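Local coordinates for protein of uncharacterized function (DUF1076) (Salmonella typhi, PDB 6IAI) that is a type III secretion effector and E3/E4 ubiquitin ligase that binds K48- and K63-linked diubiquitin, this chain being its N-terminal part, at residues A[78-90]-A[101-113]. Sequence-based numbering, arbitrary orientation.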
loop_
_atom_site.group_PDB
_atom_site.type_symbol
_atom_site.label_atom_id
_atom_site.label_comp_id
_atom_site.label_asym_id
_atom_site.label_seq_id
_atom_site.Cartn_x
_atom_site.Cartn_y
_atom_site.Cartn_z
ATOM N N ASP A 78 -11.580 3.757 -17.726
ATOM C CA ASP A 78 -10.285 4.338 -17.370
ATOM C C ASP A 78 -9.482 3.367 -16.505
ATOM O O ASP A 78 -9.814 3.155 -15.336
ATOM C CB ASP A 78 -10.464 5.706 -16.688
ATOM C CG ASP A 78 -9.202 6.564 -16.653
ATOM O OD1 ASP A 78 -8.079 5.997 -16.776
ATOM O OD2 ASP A 78 -9.332 7.799 -16.509
ATOM N N ASN A 79 -8.435 2.767 -17.097
ATOM C CA ASN A 79 -7.569 1.786 -16.444
ATOM C C ASN A 79 -6.656 2.424 -15.403
ATOM O O ASN A 79 -6.285 1.759 -14.443
ATOM C CB ASN A 79 -6.754 1.007 -17.487
ATOM C CG ASN A 79 -7.551 -0.002 -18.284
ATOM O OD1 ASN A 79 -7.024 -0.649 -19.190
ATOM N ND2 ASN A 79 -8.837 -0.161 -17.989
ATOM N N ASN A 80 -6.332 3.721 -15.575
ATOM C CA ASN A 80 -5.479 4.468 -14.656
ATOM C C ASN A 80 -6.283 5.139 -13.549
ATOM O O ASN A 80 -6.111 6.324 -13.266
ATOM C CB ASN A 80 -4.567 5.452 -15.405
ATOM C CG ASN A 80 -3.730 4.803 -16.485
ATOM O OD1 ASN A 80 -3.593 3.570 -16.564
ATOM N ND2 ASN A 80 -3.185 5.620 -17.377
ATOM N N THR A 81 -7.163 4.355 -12.926
ATOM C CA THR A 81 -7.941 4.727 -11.759
ATOM C C THR A 81 -7.539 3.686 -10.736
ATOM O O THR A 81 -7.430 2.519 -11.089
ATOM C CB THR A 81 -9.465 4.802 -12.048
ATOM O OG1 THR A 81 -9.968 3.529 -12.468
ATOM C CG2 THR A 81 -9.798 5.841 -13.064
ATOM N N PHE A 82 -7.246 4.107 -9.496
ATOM C CA PHE A 82 -6.753 3.172 -8.471
ATOM C C PHE A 82 -7.619 3.116 -7.253
ATOM O O PHE A 82 -8.053 4.155 -6.761
ATOM C CB PHE A 82 -5.277 3.496 -8.099
ATOM C CG PHE A 82 -4.399 3.675 -9.319
ATOM C CD1 PHE A 82 -4.314 4.910 -9.962
ATOM C CD2 PHE A 82 -3.709 2.596 -9.865
ATOM C CE1 PHE A 82 -3.568 5.058 -11.146
ATOM C CE2 PHE A 82 -2.955 2.747 -11.042
ATOM C CZ PHE A 82 -2.896 3.975 -11.679
ATOM N N LYS A 83 -7.847 1.896 -6.762
ATOM C CA LYS A 83 -8.616 1.585 -5.566
ATOM C C LYS A 83 -7.694 1.009 -4.484
ATOM O O LYS A 83 -6.864 0.148 -4.759
ATOM C CB LYS A 83 -9.745 0.567 -5.881
ATOM C CG LYS A 83 -10.906 0.586 -4.889
ATOM C CD LYS A 83 -11.808 1.859 -5.028
ATOM C CE LYS A 83 -12.548 2.224 -3.750
ATOM N NZ LYS A 83 -12.865 3.685 -3.676
ATOM N N VAL A 84 -7.896 1.463 -3.231
ATOM C CA VAL A 84 -7.161 1.010 -2.055
ATOM C C VAL A 84 -8.133 0.420 -1.073
ATOM O O VAL A 84 -9.105 1.069 -0.704
ATOM C CB VAL A 84 -6.243 2.099 -1.409
ATOM C CG1 VAL A 84 -5.464 1.545 -0.213
ATOM C CG2 VAL A 84 -5.281 2.698 -2.437
ATOM N N SER A 85 -7.870 -0.819 -0.659
ATOM C CA SER A 85 -8.620 -1.545 0.367
ATOM C C SER A 85 -7.622 -2.229 1.304
ATOM O O SER A 85 -6.419 -2.051 1.155
ATOM C CB SER A 85 -9.589 -2.559 -0.260
ATOM O OG SER A 85 -8.971 -3.476 -1.149
ATOM N N PHE A 86 -8.116 -2.968 2.282
ATOM C CA PHE A 86 -7.289 -3.730 3.204
ATOM C C PHE A 86 -8.112 -4.872 3.734
ATOM O O PHE A 86 -9.335 -4.761 3.799
ATOM C CB PHE A 86 -6.692 -2.869 4.351
ATOM C CG PHE A 86 -7.669 -2.257 5.328
ATOM C CD1 PHE A 86 -8.068 -2.950 6.471
ATOM C CD2 PHE A 86 -8.165 -0.975 5.128
ATOM C CE1 PHE A 86 -8.966 -2.377 7.383
ATOM C CE2 PHE A 86 -9.069 -0.407 6.034
ATOM C CZ PHE A 86 -9.463 -1.113 7.154
ATOM N N SER A 87 -7.454 -5.972 4.102
ATOM C CA SER A 87 -8.146 -7.135 4.652
ATOM C C SER A 87 -7.238 -7.837 5.627
ATOM O O SER A 87 -6.016 -7.821 5.445
ATOM C CB SER A 87 -8.581 -8.091 3.536
ATOM O OG SER A 87 -7.484 -8.778 2.948
ATOM N N THR A 88 -7.835 -8.442 6.668
ATOM C CA THR A 88 -7.128 -9.223 7.689
ATOM C C THR A 88 -8.034 -10.279 8.339
ATOM O O THR A 88 -9.258 -10.143 8.345
ATOM C CB THR A 88 -6.415 -8.314 8.736
ATOM O OG1 THR A 88 -5.467 -9.098 9.465
ATOM C CG2 THR A 88 -7.382 -7.617 9.684
ATOM N N THR A 89 -7.415 -11.325 8.898
ATOM C CA THR A 89 -8.128 -12.374 9.634
ATOM C C THR A 89 -8.053 -12.083 11.139
ATOM O O THR A 89 -9.076 -12.226 11.813
ATOM C CB THR A 89 -7.608 -13.788 9.305
ATOM O OG1 THR A 89 -6.187 -13.838 9.483
ATOM C CG2 THR A 89 -8.000 -14.251 7.912
ATOM N N ASP A 90 -6.863 -11.652 11.662
ATOM C CA ASP A 90 -6.701 -11.412 13.100
ATOM C C ASP A 90 -7.475 -10.180 13.584
ATOM O O ASP A 90 -7.228 -9.032 13.179
ATOM C CB ASP A 90 -5.235 -11.416 13.581
ATOM C CG ASP A 90 -4.379 -10.226 13.231
ATOM O OD1 ASP A 90 -4.580 -9.649 12.137
ATOM O OD2 ASP A 90 -3.465 -9.905 14.024
ATOM N N TRP A 101 -5.833 2.451 9.853
ATOM C CA TRP A 101 -5.759 1.632 8.665
ATOM C C TRP A 101 -6.648 2.217 7.557
ATOM O O TRP A 101 -6.148 2.490 6.462
ATOM C CB TRP A 101 -6.164 0.201 9.010
ATOM C CG TRP A 101 -5.455 -0.844 8.213
ATOM C CD1 TRP A 101 -4.832 -0.678 7.008
ATOM C CD2 TRP A 101 -5.376 -2.245 8.517
ATOM N NE1 TRP A 101 -4.322 -1.877 6.570
ATOM C CE2 TRP A 101 -4.659 -2.863 7.466
ATOM C CE3 TRP A 101 -5.841 -3.045 9.580
ATOM C CZ2 TRP A 101 -4.387 -4.241 7.449
ATOM C CZ3 TRP A 101 -5.554 -4.407 9.573
ATOM C CH2 TRP A 101 -4.837 -4.991 8.514
ATOM N N GLN A 102 -7.941 2.496 7.877
ATOM C CA GLN A 102 -8.928 3.106 6.973
ATOM C C GLN A 102 -8.532 4.503 6.490
ATOM O O GLN A 102 -8.641 4.801 5.293
ATOM C CB GLN A 102 -10.329 3.108 7.616
ATOM C CG GLN A 102 -11.478 3.608 6.725
ATOM C CD GLN A 102 -11.745 2.713 5.540
ATOM O OE1 GLN A 102 -11.207 2.916 4.444
ATOM N NE2 GLN A 102 -12.570 1.694 5.736
ATOM N N GLY A 103 -8.070 5.337 7.412
ATOM C CA GLY A 103 -7.623 6.696 7.125
ATOM C C GLY A 103 -6.432 6.747 6.206
ATOM O O GLY A 103 -6.359 7.609 5.315
ATOM N N ASN A 104 -5.490 5.813 6.419
ATOM C CA ASN A 104 -4.286 5.683 5.598
ATOM C C ASN A 104 -4.661 5.162 4.206
ATOM O O ASN A 104 -4.120 5.645 3.211
ATOM C CB ASN A 104 -3.297 4.750 6.268
ATOM C CG ASN A 104 -2.574 5.351 7.430
ATOM O OD1 ASN A 104 -2.357 6.562 7.509
ATOM N ND2 ASN A 104 -2.124 4.502 8.319
ATOM N N ALA A 105 -5.625 4.209 4.153
ATOM C CA ALA A 105 -6.139 3.645 2.910
ATOM C C ALA A 105 -6.743 4.745 2.033
ATOM O O ALA A 105 -6.405 4.806 0.848
ATOM C CB ALA A 105 -7.145 2.539 3.204
ATOM N N ILE A 106 -7.523 5.694 2.646
ATOM C CA ILE A 106 -8.131 6.860 1.992
ATOM C C ILE A 106 -7.039 7.742 1.409
ATOM O O ILE A 106 -7.130 8.171 0.256
ATOM C CB ILE A 106 -9.043 7.689 2.981
ATOM C CG1 ILE A 106 -10.313 6.945 3.473
ATOM C CG2 ILE A 106 -9.421 9.043 2.400
ATOM C CD1 ILE A 106 -11.205 6.312 2.454
ATOM N N ARG A 107 -6.017 8.044 2.227
ATOM C CA ARG A 107 -4.895 8.926 1.865
ATOM C C ARG A 107 -4.087 8.362 0.726
ATOM O O ARG A 107 -3.779 9.095 -0.225
ATOM C CB ARG A 107 -4.012 9.201 3.085
ATOM C CG ARG A 107 -4.609 10.240 4.022
ATOM C CD ARG A 107 -3.995 10.162 5.396
ATOM N NE ARG A 107 -4.789 10.913 6.366
ATOM C CZ ARG A 107 -4.533 12.156 6.738
ATOM N NH1 ARG A 107 -3.476 12.801 6.248
ATOM N NH2 ARG A 107 -5.326 12.766 7.610
ATOM N N LEU A 108 -3.784 7.050 0.786
ATOM C CA LEU A 108 -3.060 6.373 -0.282
ATOM C C LEU A 108 -3.841 6.460 -1.605
ATOM O O LEU A 108 -3.267 6.856 -2.624
ATOM C CB LEU A 108 -2.700 4.913 0.101
ATOM C CG LEU A 108 -1.859 4.153 -0.923
ATOM C CD1 LEU A 108 -0.550 4.898 -1.241
ATOM C CD2 LEU A 108 -1.660 2.713 -0.502
ATOM N N GLU A 109 -5.159 6.175 -1.568
ATOM C CA GLU A 109 -6.048 6.282 -2.747
ATOM C C GLU A 109 -6.045 7.687 -3.342
ATOM O O GLU A 109 -5.845 7.853 -4.546
ATOM C CB GLU A 109 -7.468 5.844 -2.385
ATOM C CG GLU A 109 -8.218 5.347 -3.603
ATOM C CD GLU A 109 -9.588 4.819 -3.287
ATOM O OE1 GLU A 109 -9.682 3.663 -2.814
ATOM O OE2 GLU A 109 -10.566 5.579 -3.461
ATOM N N ARG A 110 -6.173 8.690 -2.478
ATOM C CA ARG A 110 -6.162 10.102 -2.847
ATOM C C ARG A 110 -4.864 10.465 -3.536
ATOM O O ARG A 110 -4.898 11.106 -4.574
ATOM C CB ARG A 110 -6.404 10.957 -1.591
ATOM C CG ARG A 110 -6.649 12.441 -1.853
ATOM C CD ARG A 110 -7.031 13.147 -0.564
ATOM N NE ARG A 110 -8.356 12.749 -0.073
ATOM C CZ ARG A 110 -8.649 12.452 1.193
ATOM N NH1 ARG A 110 -7.706 12.495 2.131
ATOM N NH2 ARG A 110 -9.886 12.114 1.532
ATOM N N GLN A 111 -3.708 10.013 -3.001
ATOM C CA GLN A 111 -2.395 10.297 -3.608
ATOM C C GLN A 111 -2.191 9.570 -4.945
ATOM O O GLN A 111 -1.598 10.132 -5.872
ATOM C CB GLN A 111 -1.275 9.951 -2.644
ATOM C CG GLN A 111 -1.264 10.787 -1.356
ATOM C CD GLN A 111 -0.130 10.303 -0.478
ATOM O OE1 GLN A 111 1.014 10.153 -0.932
ATOM N NE2 GLN A 111 -0.428 10.016 0.787
ATOM N N LEU A 112 -2.678 8.311 -5.039
ATOM C CA LEU A 112 -2.575 7.521 -6.264
ATOM C C LEU A 112 -3.356 8.127 -7.436
ATOM O O LEU A 112 -2.930 7.983 -8.584
ATOM C CB LEU A 112 -3.059 6.076 -6.024
ATOM C CG LEU A 112 -2.114 5.174 -5.209
ATOM C CD1 LEU A 112 -2.770 3.873 -4.878
ATOM C CD2 LEU A 112 -0.754 5.004 -5.891
ATOM N N ASN A 113 -4.531 8.752 -7.148
ATOM C CA ASN A 113 -5.396 9.335 -8.173
ATOM C C ASN A 113 -5.199 10.846 -8.371
ATOM O O ASN A 113 -5.776 11.396 -9.304
ATOM C CB ASN A 113 -6.852 8.986 -7.912
ATOM C CG ASN A 113 -7.143 7.520 -7.955
ATOM O OD1 ASN A 113 -7.077 6.866 -9.005
ATOM N ND2 ASN A 113 -7.465 6.960 -6.813
#
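Phe82 meets Asn113 through both of its backbone polar atoms. Its N donates to Asn113 OD1 at 2.8 Å. Its O accepts from Asn113 ND2 at 2.9 Å, almost straight (178°). Both bonds lie in the plane of the accepting carbonyl and use a lone pair, so one amide reads N-H and C=O of a single residue and is fixed against a flip. The Phe82 ring also has Asn113 OD1 at its edge. Lys83 leaves the backbone away from the helix, but its chain bends at chi2 and brings NZ back to Glu109 OE2, a 3.0 Å salt bridge on the syn side, somewhat out of the carboxylate plane. The other carboxylate oxygen, Glu109 OE1, takes the N-H of Val84 at 2.9 Å from the anti side, likewise tilted, and also a weak bond from Lys83 NZ. Val84 lays CG1 against Ala105 CB and directs CG2 to Leu112 CD1 (3.7 Å). Phe86 then stacks face to face on the five-membered ring of Trp101, centroids 3.9 Å and planes 14° apart, while Trp101 NE1 bonds to Leu67 O. Beyond it, Thr88 CG2 touches Trp101 CZ3 at 3.7 Å. Strand 83-85, an outer strand paired with strand 66-71, thus runs nearly antiparallel to segment 101-113 (165°). Helix side chains satisfy backbone groups of Phe82 and Val84, the lysine probably offsets the glutamate's charge, and polar bonds and apolar and aromatic packing together join helix to edge strand.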